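Local coordinates for malate Synthase (Haloferax volcanii, PDB 3OYZ), which condenses acetyl-CoA with glyoxylate to malyl-CoA and hydrolyses it to malate, a magnesium-dependent step of the glyoxylate cycle, at residues M85-D90 / I127-K132; E211-T216 / R242-D247; V347-E352 / I364-S369; S400-V405 / G423-A428. All blocks are in the same frame, centred on the assembly; numbering follows the deposited sequence.

Interactions 1 and 2 belong to the TIM barrel, interactions 3 and 4 to the C-terminal part of the chain. In the barrel, interaction 1 ties a loop to a helix with an indole-to-carboxylate hydrogen bond, and interaction 2 joins two helices through an arginine stack and a salt bridge. Both are partly buried, as is interaction 3, where a methionine of a strand packs on a helix by van der Waals contact, without hydrogen bonds or salt bridges between the segments. Interaction 4 is the buried one, mixing apolar packing with one hydrogen bond from a side-chain amide to a backbone carbonyl. Interactions 3 and 4 touch, since Arg427 forms salt bridges with Asp348 and Glu351; the other pairs stay apart.

Interaction 1 (M85-D90 / I127-K132); sequences MVWHRD and IDDWKK
Trp87 reaches from the loop 85-90 to Asp129 and Lys132 on helix 127-132, and its indole carries the contact. From CB, which points to the helix, the side chain sets out with CG anti to the backbone N (chi1 -176°). That sends the ring toward the helix, and chi2 of -89° sets the turn of the ring that brings NE1 to the carboxylate. CD1 passes Asp129 OD2, and the next atom, NE1, donates to that oxygen at 2.9 Å. The bond is nearly straight (165° at the hydrogen) and lies close to the ring plane, arriving on the syn side of the carboxylate. Further out, CZ2 runs past Asp129 OD1 at 3.6 Å. At the far end of the six-membered ring CH2 comes to 3.7 Å from the backbone C of Lys132, while CZ2 lies 3.9 Å from Lys132 CB. A phenylalanine here would probably leave Asp129 OD2 without its indole donor and open a gap beside Lys132 CB.

Asp129 is gripped from more than one direction. OD2 also accepts the backbone N of Gly125, and OD1 takes a 2.7 Å bond from a water that donates as well to Arg89 O and accepts from Lys132 NZ. The Arg89 side chain adds packing, its CB 3.7 Å from Asp129 OD2; its guanidinium leads away to a salt bridge with Glu123. The contact thus fixes the loop after barrel strand 80-81 against the helix that follows strand 118-121, a joint between consecutive beta-alpha units of the TIM barrel.

Interaction 2 (E211-T216 / R242-D247); sequences ELRHNT and RERMTD
Arg244, the first residue of 242-247 to meet helix 211-216, lays its guanidinium on that of Arg213, the centres 3.8 Å apart and the planes inclined by 25°. Its chain bends at chi2 (56°), which brings NE over one face of the Arg213 group at a height of 3.4 Å. These like charges are probably tolerated because acids flank them: Arg244 NH2 forms salt bridges with Asp229 and Glu190.

One helical turn later comes Asp247, at the edge of the same Arg213 group. Arg213 NH1 donates to Asp247 OD2 at 2.8 Å with an angle of 165°, close to the guanidinium plane and on the anti lone pair of the oxygen. A water accepts from Arg213 NH2 at 2.8 Å and donates to Asp247 OD2, doubling the link. Lys251 is a second partner of that oxygen, and Asn248 takes another bond from Arg213 NH1. A leucine in place of Arg213 would probably cost Asp247 one of its cationic mates and leave Arg244 without its stacking surface.

Stack and salt bridge together couple the helices that follow strands 183-188 and 226-229, successive beta-alpha units of the TIM barrel.

Interaction 3 (V347-E352 / I364-S369); sequences VDSMEE and IAMTQS
Met366 of strand 364-369 carries most of this contact, reaching across to Ser349 and Glu352 on helix 347-352. The axes of the two short segments approach to 10.5 Å and run roughly antiparallel (148°). The evidence for direct packing is in the atom distances and in the 180 Å² buried between the segments.

The apolar contacts come first. Met366 SD rests 3.9 Å from Ser349 CB, and its methyl CE lies 3.8 Å from Glu352 CG. The bend at the last torsion of the thioether (chi3 -76°) puts CE beside Ser349 O and the Glu352 chain.

Contacts between carbon and oxygen form the second group. Met366 CE approaches the backbone O of Ser349 at 3.4 Å. Met366 CG lies almost evenly before the two carboxylate oxygens of Glu352, 3.6 Å from OE1 and 3.7 Å from OE2. Glu352, a fully extended chain, comes from the opposite direction and overlaps the methionine lengthwise, its carboxylate beside Met366 CG and its own CG beside CE. Ile364 contributes less, with CD1 4.4 Å from Glu352 OE1.

Among its neighbours, the strand pairs with strand 382-387 in a two-stranded antiparallel sheet, Met366 bonding through its backbone to Arg385. Trp387 of that second strand touches both Ser349 and Met366, while further along helix 343-358 Phe353 touches Met366 and Ala356 touches Ile364.

Interaction 4 (S400-V405 / G423-A428); sequences SLFQDV and GVVERA
Helices 400-405 and 423-428 cross steeply, their axes 10.7 Å apart with a signed angle of -104°, and the closest alpha carbons belong to Gln403 and Ala428 (CA to CA 7.2 Å). This is helix-helix packing within the C-terminal helical region that follows the TIM barrel, far from the metal and substrate sites.

Phe402 supplies the apolar half. A chi1 of 172° swings its ring outward to the second helix, and two sets of ring atoms find different partners. CZ meets Val425 CG1 at 3.9 Å, the methyl standing at the ring edge near its plane; Val425 CG2 is only slightly farther away. CD2 packs against Ala428 CB at 3.8 Å, and neighbouring CE2 lies 3.9 Å from that same methyl. The small side chain of Ala428 is consistent with this close approach. Tyr420 meets the Phe402 ring with planes at about 90°, and Met343 touches both Phe402 and Ala428, linking the pair to helix 343-358. On the first helix, Asp404 forms a salt bridge with Arg8 of the third subunit, placing this element beside a subunit interface.

Gln403, the next residue along the helix, supplies the polar half. Its extended side chain carries the amide to the end of helix 422-428, where the carbonyl of Ala428 belongs to the last helical residue. NE2 also donates to Val431 O, giving this nitrogen two carbonyl partners. The bond from Gln403 NE2 to Ala428 O measures 2.9 Å with 161° at the hydrogen, and the donor stands tilted from the carbonyl plane.

Interaction 1 (M85-D90 / I127-K132)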
# COMPACT_ATOMS: atom_id res chain seq x y z
N MET A 85 -7.41 17.99 21.90
CA MET A 85 -8.79 18.32 22.21
C MET A 85 -9.72 17.18 21.75
O MET A 85 -9.36 16.34 20.90
CB MET A 85 -9.14 19.63 21.47
CG MET A 85 -8.11 20.69 21.80
SD MET A 85 -8.47 21.50 23.42
CE MET A 85 -7.53 20.43 24.49
N VAL A 86 -10.97 17.22 22.18
CA VAL A 86 -11.88 16.21 21.62
C VAL A 86 -12.36 16.65 20.23
O VAL A 86 -12.32 17.84 19.94
CB VAL A 86 -13.10 15.90 22.51
CG1 VAL A 86 -12.63 15.26 23.83
CG2 VAL A 86 -13.91 17.17 22.81
N TRP A 87 -12.70 15.69 19.38
CA TRP A 87 -13.26 15.98 18.03
C TRP A 87 -13.86 14.71 17.48
O TRP A 87 -13.48 13.58 17.81
CB TRP A 87 -12.15 16.49 17.08
CG TRP A 87 -12.60 16.91 15.69
CD1 TRP A 87 -12.69 16.10 14.56
CD2 TRP A 87 -13.01 18.23 15.30
NE1 TRP A 87 -13.13 16.88 13.50
CE2 TRP A 87 -13.30 18.17 13.91
CE3 TRP A 87 -13.11 19.45 15.98
CZ2 TRP A 87 -13.72 19.29 13.19
CZ3 TRP A 87 -13.53 20.59 15.27
CH2 TRP A 87 -13.94 20.44 13.92
N HIS A 88 -14.85 14.83 16.60
CA HIS A 88 -15.13 13.61 15.86
C HIS A 88 -15.87 14.05 14.59
O HIS A 88 -16.82 14.84 14.64
CB HIS A 88 -16.03 12.61 16.64
CG HIS A 88 -15.98 11.21 16.11
ND1 HIS A 88 -16.57 10.86 14.91
CD2 HIS A 88 -15.48 10.07 16.66
CE1 HIS A 88 -16.41 9.56 14.72
NE2 HIS A 88 -15.78 9.05 15.78
N ARG A 89 -15.47 13.47 13.48
CA ARG A 89 -16.10 13.71 12.18
C ARG A 89 -17.62 13.47 12.15
O ARG A 89 -18.30 14.09 11.31
CB ARG A 89 -15.41 12.81 11.10
CG ARG A 89 -15.62 11.27 11.24
CD ARG A 89 -14.60 10.42 10.42
NE ARG A 89 -14.65 9.02 10.82
CZ ARG A 89 -14.00 8.56 11.88
NH1 ARG A 89 -13.19 9.37 12.60
NH2 ARG A 89 -14.11 7.29 12.19
N ASP A 90 -18.14 12.53 12.96
CA ASP A 90 -19.55 12.20 12.95
C ASP A 90 -20.32 12.78 14.17
O ASP A 90 -21.50 12.52 14.29
CB ASP A 90 -19.77 10.69 12.96
CG ASP A 90 -19.12 9.98 11.75
OD1 ASP A 90 -19.23 10.51 10.63
OD2 ASP A 90 -18.57 8.88 11.89
N ILE A 127 -11.45 15.65 3.77
CA ILE A 127 -10.85 16.98 3.87
C ILE A 127 -11.86 18.06 4.28
O ILE A 127 -11.49 19.04 4.94
CB ILE A 127 -10.12 17.28 2.53
CG1 ILE A 127 -9.20 18.50 2.75
CG2 ILE A 127 -11.18 17.57 1.39
CD1 ILE A 127 -7.94 17.99 3.55
N ASP A 128 -13.16 17.89 4.01
CA ASP A 128 -14.07 18.96 4.40
C ASP A 128 -14.25 18.98 5.94
O ASP A 128 -14.43 20.06 6.49
CB ASP A 128 -15.45 18.82 3.70
CG ASP A 128 -15.36 19.36 2.26
OD1 ASP A 128 -14.29 19.89 1.81
OD2 ASP A 128 -16.35 19.34 1.55
N ASP A 129 -14.10 17.84 6.61
CA ASP A 129 -14.08 17.82 8.11
C ASP A 129 -12.78 18.48 8.62
O ASP A 129 -12.79 19.20 9.65
CB ASP A 129 -14.06 16.38 8.64
CG ASP A 129 -14.11 16.31 10.20
OD1 ASP A 129 -15.05 16.91 10.80
OD2 ASP A 129 -13.14 15.76 10.79
N TRP A 130 -11.64 18.28 7.96
CA TRP A 130 -10.44 19.03 8.37
C TRP A 130 -10.60 20.53 8.21
O TRP A 130 -10.07 21.31 9.02
CB TRP A 130 -9.13 18.65 7.58
CG TRP A 130 -8.75 17.18 7.59
CD1 TRP A 130 -9.56 16.08 7.65
CD2 TRP A 130 -7.43 16.69 7.34
NE1 TRP A 130 -8.82 14.94 7.49
CE2 TRP A 130 -7.51 15.28 7.25
CE3 TRP A 130 -6.20 17.33 7.12
CZ2 TRP A 130 -6.40 14.45 7.03
CZ3 TRP A 130 -5.06 16.50 6.87
CH2 TRP A 130 -5.18 15.09 6.86
N LYS A 131 -11.35 20.99 7.21
CA LYS A 131 -11.53 22.42 7.02
C LYS A 131 -12.41 22.87 8.22
O LYS A 131 -12.36 24.03 8.59
CB LYS A 131 -12.33 22.66 5.73
CG LYS A 131 -11.40 22.34 4.51
CD LYS A 131 -12.17 22.53 3.16
CE LYS A 131 -11.24 22.06 1.98
NZ LYS A 131 -12.20 21.86 0.83
N LYS A 132 -13.31 22.04 8.72
CA LYS A 132 -14.16 22.55 9.89
C LYS A 132 -13.24 22.80 11.12
O LYS A 132 -13.43 23.78 11.81
CB LYS A 132 -15.14 21.45 10.33
CG LYS A 132 -16.25 21.25 9.26
CD LYS A 132 -17.08 20.02 9.60
CE LYS A 132 -18.14 19.85 8.46
NZ LYS A 132 -18.99 18.62 8.74
O HOH W 1 -17.52 16.37 9.91

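Interaction 2 (E211-T216 / R242-D247)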
# COMPACT_ATOMS: atom_id res chain seq x y z
N GLU A 211 0.74 -0.36 5.27
CA GLU A 211 0.26 0.59 4.24
C GLU A 211 -0.23 1.90 4.80
O GLU A 211 0.02 2.96 4.19
CB GLU A 211 -0.86 0.03 3.34
CG GLU A 211 -0.47 -1.27 2.63
CD GLU A 211 -0.66 -2.54 3.47
OE1 GLU A 211 -1.00 -2.45 4.69
OE2 GLU A 211 -0.41 -3.64 2.91
N LEU A 212 -0.88 1.86 5.96
CA LEU A 212 -1.27 3.12 6.58
C LEU A 212 -0.06 4.00 6.84
O LEU A 212 -0.11 5.19 6.58
CB LEU A 212 -2.04 2.89 7.89
CG LEU A 212 -2.35 4.13 8.70
CD1 LEU A 212 -3.20 5.23 8.02
CD2 LEU A 212 -2.82 3.80 10.13
N ARG A 213 1.01 3.41 7.36
CA ARG A 213 2.20 4.14 7.73
C ARG A 213 2.92 4.62 6.48
O ARG A 213 3.30 5.79 6.44
CB ARG A 213 3.10 3.20 8.58
CG ARG A 213 2.54 2.91 9.98
CD ARG A 213 3.60 2.13 10.80
NE ARG A 213 3.48 0.71 10.52
CZ ARG A 213 4.46 -0.16 10.30
NH1 ARG A 213 5.76 0.13 10.37
NH2 ARG A 213 4.07 -1.42 10.10
N HIS A 214 2.97 3.78 5.44
CA HIS A 214 3.43 4.22 4.14
C HIS A 214 2.68 5.46 3.63
O HIS A 214 3.29 6.47 3.25
CB HIS A 214 3.40 3.13 3.06
CG HIS A 214 3.80 3.64 1.71
ND1 HIS A 214 5.13 3.66 1.29
CD2 HIS A 214 3.08 4.20 0.71
CE1 HIS A 214 5.18 4.11 0.04
NE2 HIS A 214 3.96 4.48 -0.32
N ASN A 215 1.36 5.36 3.60
CA ASN A 215 0.52 6.50 3.14
C ASN A 215 0.58 7.77 3.97
O ASN A 215 0.50 8.85 3.38
CB ASN A 215 -0.93 6.01 3.02
CG ASN A 215 -1.06 4.87 1.98
OD1 ASN A 215 -0.13 4.59 1.19
ND2 ASN A 215 -2.09 4.08 2.16
N THR A 216 0.82 7.64 5.29
CA THR A 216 0.90 8.83 6.16
C THR A 216 2.28 9.46 5.96
O THR A 216 2.41 10.64 5.77
CB THR A 216 0.78 8.37 7.59
OG1 THR A 216 -0.51 7.71 7.66
CG2 THR A 216 0.82 9.67 8.54
N ARG A 242 11.53 -0.99 19.80
CA ARG A 242 12.68 -0.68 18.96
C ARG A 242 12.55 -1.19 17.54
O ARG A 242 12.90 -0.48 16.60
CB ARG A 242 14.03 -1.24 19.48
CG ARG A 242 14.57 -0.55 20.70
CD ARG A 242 15.69 -1.40 21.30
NE ARG A 242 16.14 -0.69 22.48
CZ ARG A 242 16.98 -1.18 23.39
NH1 ARG A 242 17.47 -2.39 23.21
NH2 ARG A 242 17.32 -0.43 24.43
N GLU A 243 12.11 -2.44 17.38
CA GLU A 243 11.93 -3.03 16.05
C GLU A 243 10.85 -2.26 15.22
O GLU A 243 10.99 -2.10 14.00
CB GLU A 243 11.42 -4.47 16.23
CG GLU A 243 12.55 -5.40 16.71
CD GLU A 243 12.07 -6.82 17.01
OE1 GLU A 243 10.83 -7.08 17.02
OE2 GLU A 243 12.94 -7.68 17.26
N ARG A 244 9.77 -1.82 15.89
CA ARG A 244 8.72 -1.03 15.22
C ARG A 244 9.31 0.30 14.75
O ARG A 244 9.09 0.75 13.61
CB ARG A 244 7.55 -0.80 16.17
CG ARG A 244 6.51 0.16 15.58
CD ARG A 244 6.04 -0.46 14.19
NE ARG A 244 4.79 0.21 13.88
CZ ARG A 244 3.59 -0.31 14.03
NH1 ARG A 244 3.40 -1.60 14.38
NH2 ARG A 244 2.59 0.52 13.84
N MET A 245 10.10 0.96 15.59
CA MET A 245 10.70 2.25 15.18
C MET A 245 11.62 2.10 14.00
O MET A 245 11.59 2.92 13.09
CB MET A 245 11.45 2.92 16.34
CG MET A 245 10.43 3.42 17.37
SD MET A 245 11.41 4.30 18.68
CE MET A 245 12.05 2.93 19.65
N THR A 246 12.42 1.03 13.99
CA THR A 246 13.28 0.75 12.85
C THR A 246 12.45 0.49 11.60
O THR A 246 12.81 1.00 10.56
CB THR A 246 14.16 -0.47 13.12
OG1 THR A 246 15.02 -0.15 14.21
CG2 THR A 246 14.98 -0.77 11.89
N ASP A 247 11.39 -0.32 11.71
CA ASP A 247 10.49 -0.53 10.57
C ASP A 247 9.85 0.79 10.07
O ASP A 247 9.89 1.06 8.87
CB ASP A 247 9.39 -1.49 11.00
CG ASP A 247 8.71 -2.15 9.81
OD1 ASP A 247 9.33 -3.04 9.20
OD2 ASP A 247 7.58 -1.78 9.43
O HOH W 2 5.33 -3.90 9.80

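Interaction 3 (V347-E352 / I364-S369)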
# COMPACT_ATOMS: atom_id res chain seq x y z
N VAL A 347 -15.16 -10.26 26.28
CA VAL A 347 -16.10 -9.57 27.15
C VAL A 347 -15.52 -9.17 28.53
O VAL A 347 -15.78 -8.07 29.02
CB VAL A 347 -17.31 -10.49 27.39
CG1 VAL A 347 -18.36 -9.75 28.21
CG2 VAL A 347 -17.82 -11.09 26.06
N ASP A 348 -14.73 -10.05 29.13
CA ASP A 348 -14.10 -9.77 30.42
C ASP A 348 -13.19 -8.53 30.33
O ASP A 348 -13.29 -7.62 31.18
CB ASP A 348 -13.25 -10.97 30.91
CG ASP A 348 -14.08 -12.15 31.47
OD1 ASP A 348 -15.30 -11.98 31.67
OD2 ASP A 348 -13.51 -13.25 31.70
N SER A 349 -12.29 -8.50 29.33
CA SER A 349 -11.40 -7.35 29.19
C SER A 349 -12.17 -6.05 29.05
O SER A 349 -11.77 -5.02 29.58
CB SER A 349 -10.45 -7.51 28.01
OG SER A 349 -9.86 -8.79 28.09
N MET A 350 -13.32 -6.13 28.39
CA MET A 350 -14.14 -4.96 28.10
C MET A 350 -14.87 -4.39 29.33
O MET A 350 -14.83 -3.17 29.57
CB MET A 350 -15.10 -5.26 26.94
CG MET A 350 -14.46 -5.27 25.53
SD MET A 350 -15.61 -5.68 24.19
CE MET A 350 -16.94 -4.52 24.45
N GLU A 351 -15.51 -5.28 30.10
CA GLU A 351 -16.15 -4.95 31.39
C GLU A 351 -15.17 -4.41 32.42
O GLU A 351 -15.40 -3.33 32.98
CB GLU A 351 -16.95 -6.12 31.94
CG GLU A 351 -18.25 -6.33 31.15
CD GLU A 351 -18.86 -7.72 31.31
OE1 GLU A 351 -19.93 -7.96 30.72
OE2 GLU A 351 -18.29 -8.60 31.98
N GLU A 352 -14.04 -5.10 32.58
CA GLU A 352 -12.90 -4.56 33.34
C GLU A 352 -12.49 -3.14 32.91
O GLU A 352 -12.27 -2.27 33.76
CB GLU A 352 -11.68 -5.50 33.34
CG GLU A 352 -10.47 -4.85 34.06
CD GLU A 352 -9.14 -5.60 34.04
OE1 GLU A 352 -8.13 -4.95 34.42
OE2 GLU A 352 -9.05 -6.80 33.67
N ILE A 364 -5.32 2.65 31.42
CA ILE A 364 -4.91 1.66 32.43
C ILE A 364 -4.02 0.62 31.77
O ILE A 364 -4.15 0.36 30.57
CB ILE A 364 -6.14 0.97 33.09
CG1 ILE A 364 -6.90 0.07 32.10
CG2 ILE A 364 -7.07 2.04 33.68
CD1 ILE A 364 -7.92 -0.89 32.73
N ALA A 365 -3.09 0.05 32.53
CA ALA A 365 -2.33 -1.09 32.03
C ALA A 365 -3.17 -2.32 32.41
O ALA A 365 -3.50 -2.49 33.58
CB ALA A 365 -0.89 -1.13 32.61
N MET A 366 -3.61 -3.11 31.43
CA MET A 366 -4.35 -4.33 31.72
C MET A 366 -3.41 -5.52 31.58
O MET A 366 -2.45 -5.46 30.79
CB MET A 366 -5.55 -4.50 30.80
CG MET A 366 -6.51 -5.58 31.24
SD MET A 366 -7.93 -5.41 30.14
CE MET A 366 -8.76 -3.97 30.81
N THR A 367 -3.68 -6.58 32.34
CA THR A 367 -2.71 -7.64 32.60
C THR A 367 -3.25 -9.03 32.29
O THR A 367 -4.38 -9.37 32.67
CB THR A 367 -2.19 -7.55 34.05
OG1 THR A 367 -1.29 -6.44 34.17
CG2 THR A 367 -1.45 -8.80 34.44
N GLN A 368 -2.47 -9.81 31.55
CA GLN A 368 -2.67 -11.25 31.43
C GLN A 368 -1.49 -11.93 32.14
O GLN A 368 -0.32 -11.62 31.85
CB GLN A 368 -2.78 -11.70 29.97
CG GLN A 368 -3.54 -10.71 29.09
CD GLN A 368 -3.30 -10.88 27.60
OE1 GLN A 368 -2.17 -10.78 27.11
NE2 GLN A 368 -4.38 -11.11 26.87
N SER A 369 -1.83 -12.81 33.09
CA SER A 369 -0.95 -13.57 34.00
C SER A 369 -1.04 -15.10 33.79
O SER A 369 -2.14 -15.64 33.58
CB SER A 369 -1.28 -13.24 35.47
OG SER A 369 -1.19 -11.85 35.77

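Interaction 4 (S400-V405 / G423-A428)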
# COMPACT_ATOMS: atom_id res chain seq x y z
N SER A 400 -19.27 -7.89 17.72
CA SER A 400 -20.21 -7.31 16.77
C SER A 400 -20.45 -8.23 15.58
O SER A 400 -21.56 -8.33 15.11
CB SER A 400 -19.74 -5.95 16.24
OG SER A 400 -19.47 -5.13 17.35
N LEU A 401 -19.42 -8.95 15.14
CA LEU A 401 -19.60 -9.89 14.09
C LEU A 401 -20.45 -11.06 14.59
O LEU A 401 -21.34 -11.51 13.88
CB LEU A 401 -18.25 -10.41 13.61
CG LEU A 401 -18.47 -11.70 12.85
CD1 LEU A 401 -18.87 -11.47 11.45
CD2 LEU A 401 -17.24 -12.56 12.83
N PHE A 402 -20.14 -11.60 15.76
CA PHE A 402 -20.94 -12.71 16.29
C PHE A 402 -22.41 -12.27 16.36
O PHE A 402 -23.30 -12.94 15.84
CB PHE A 402 -20.46 -13.14 17.69
CG PHE A 402 -21.40 -14.15 18.32
CD1 PHE A 402 -21.30 -15.49 18.00
CD2 PHE A 402 -22.47 -13.73 19.11
CE1 PHE A 402 -22.19 -16.44 18.52
CE2 PHE A 402 -23.38 -14.67 19.65
CZ PHE A 402 -23.26 -16.00 19.33
N GLN A 403 -22.68 -11.13 16.96
CA GLN A 403 -24.04 -10.61 17.04
C GLN A 403 -24.78 -10.44 15.72
O GLN A 403 -25.97 -10.83 15.62
CB GLN A 403 -24.03 -9.27 17.77
CG GLN A 403 -23.71 -9.33 19.27
CD GLN A 403 -23.54 -7.93 19.84
OE1 GLN A 403 -23.44 -6.96 19.10
NE2 GLN A 403 -23.49 -7.82 21.16
N ASP A 404 -24.10 -9.86 14.72
CA ASP A 404 -24.62 -9.76 13.36
C ASP A 404 -25.06 -11.11 12.84
O ASP A 404 -26.11 -11.19 12.22
CB ASP A 404 -23.60 -9.20 12.35
CG ASP A 404 -24.25 -8.86 11.02
OD1 ASP A 404 -25.21 -8.07 11.00
OD2 ASP A 404 -23.87 -9.38 9.95
N VAL A 405 -24.21 -12.12 13.01
CA VAL A 405 -24.41 -13.47 12.54
C VAL A 405 -25.58 -14.15 13.27
O VAL A 405 -26.45 -14.74 12.66
CB VAL A 405 -23.15 -14.31 12.78
CG1 VAL A 405 -23.52 -15.79 12.63
CG2 VAL A 405 -22.04 -13.98 11.77
N GLY A 423 -25.08 -20.26 27.33
CA GLY A 423 -24.80 -19.25 28.33
C GLY A 423 -23.83 -18.22 27.80
O GLY A 423 -24.07 -17.02 27.94
N VAL A 424 -22.72 -18.69 27.22
CA VAL A 424 -21.76 -17.81 26.53
C VAL A 424 -22.46 -16.99 25.44
O VAL A 424 -22.25 -15.77 25.35
CB VAL A 424 -20.57 -18.58 25.92
CG1 VAL A 424 -19.58 -17.60 25.25
CG2 VAL A 424 -19.88 -19.46 26.96
N VAL A 425 -23.34 -17.65 24.69
CA VAL A 425 -24.13 -16.99 23.66
C VAL A 425 -24.94 -15.82 24.18
O VAL A 425 -24.95 -14.77 23.53
CB VAL A 425 -25.01 -17.97 22.86
CG1 VAL A 425 -25.96 -17.23 21.92
CG2 VAL A 425 -24.16 -18.94 22.07
N GLU A 426 -25.63 -15.99 25.31
CA GLU A 426 -26.63 -15.00 25.71
C GLU A 426 -25.87 -13.86 26.34
O GLU A 426 -26.30 -12.70 26.25
CB GLU A 426 -27.71 -15.56 26.65
CG GLU A 426 -28.79 -16.44 25.97
CD GLU A 426 -29.27 -15.95 24.58
OE1 GLU A 426 -29.56 -14.73 24.39
OE2 GLU A 426 -29.38 -16.80 23.65
N ARG A 427 -24.70 -14.16 26.89
CA ARG A 427 -23.81 -13.09 27.36
C ARG A 427 -23.29 -12.16 26.24
O ARG A 427 -23.30 -10.94 26.43
CB ARG A 427 -22.64 -13.68 28.14
CG ARG A 427 -21.97 -12.66 29.04
CD ARG A 427 -21.31 -13.36 30.21
NE ARG A 427 -19.85 -13.41 30.13
CZ ARG A 427 -19.03 -12.42 30.48
NH1 ARG A 427 -19.52 -11.25 30.88
NH2 ARG A 427 -17.72 -12.61 30.42
N ALA A 428 -22.85 -12.74 25.12
CA ALA A 428 -22.33 -12.05 23.92
C ALA A 428 -23.42 -11.17 23.36
O ALA A 428 -23.20 -9.97 23.13
CB ALA A 428 -21.93 -13.04 22.85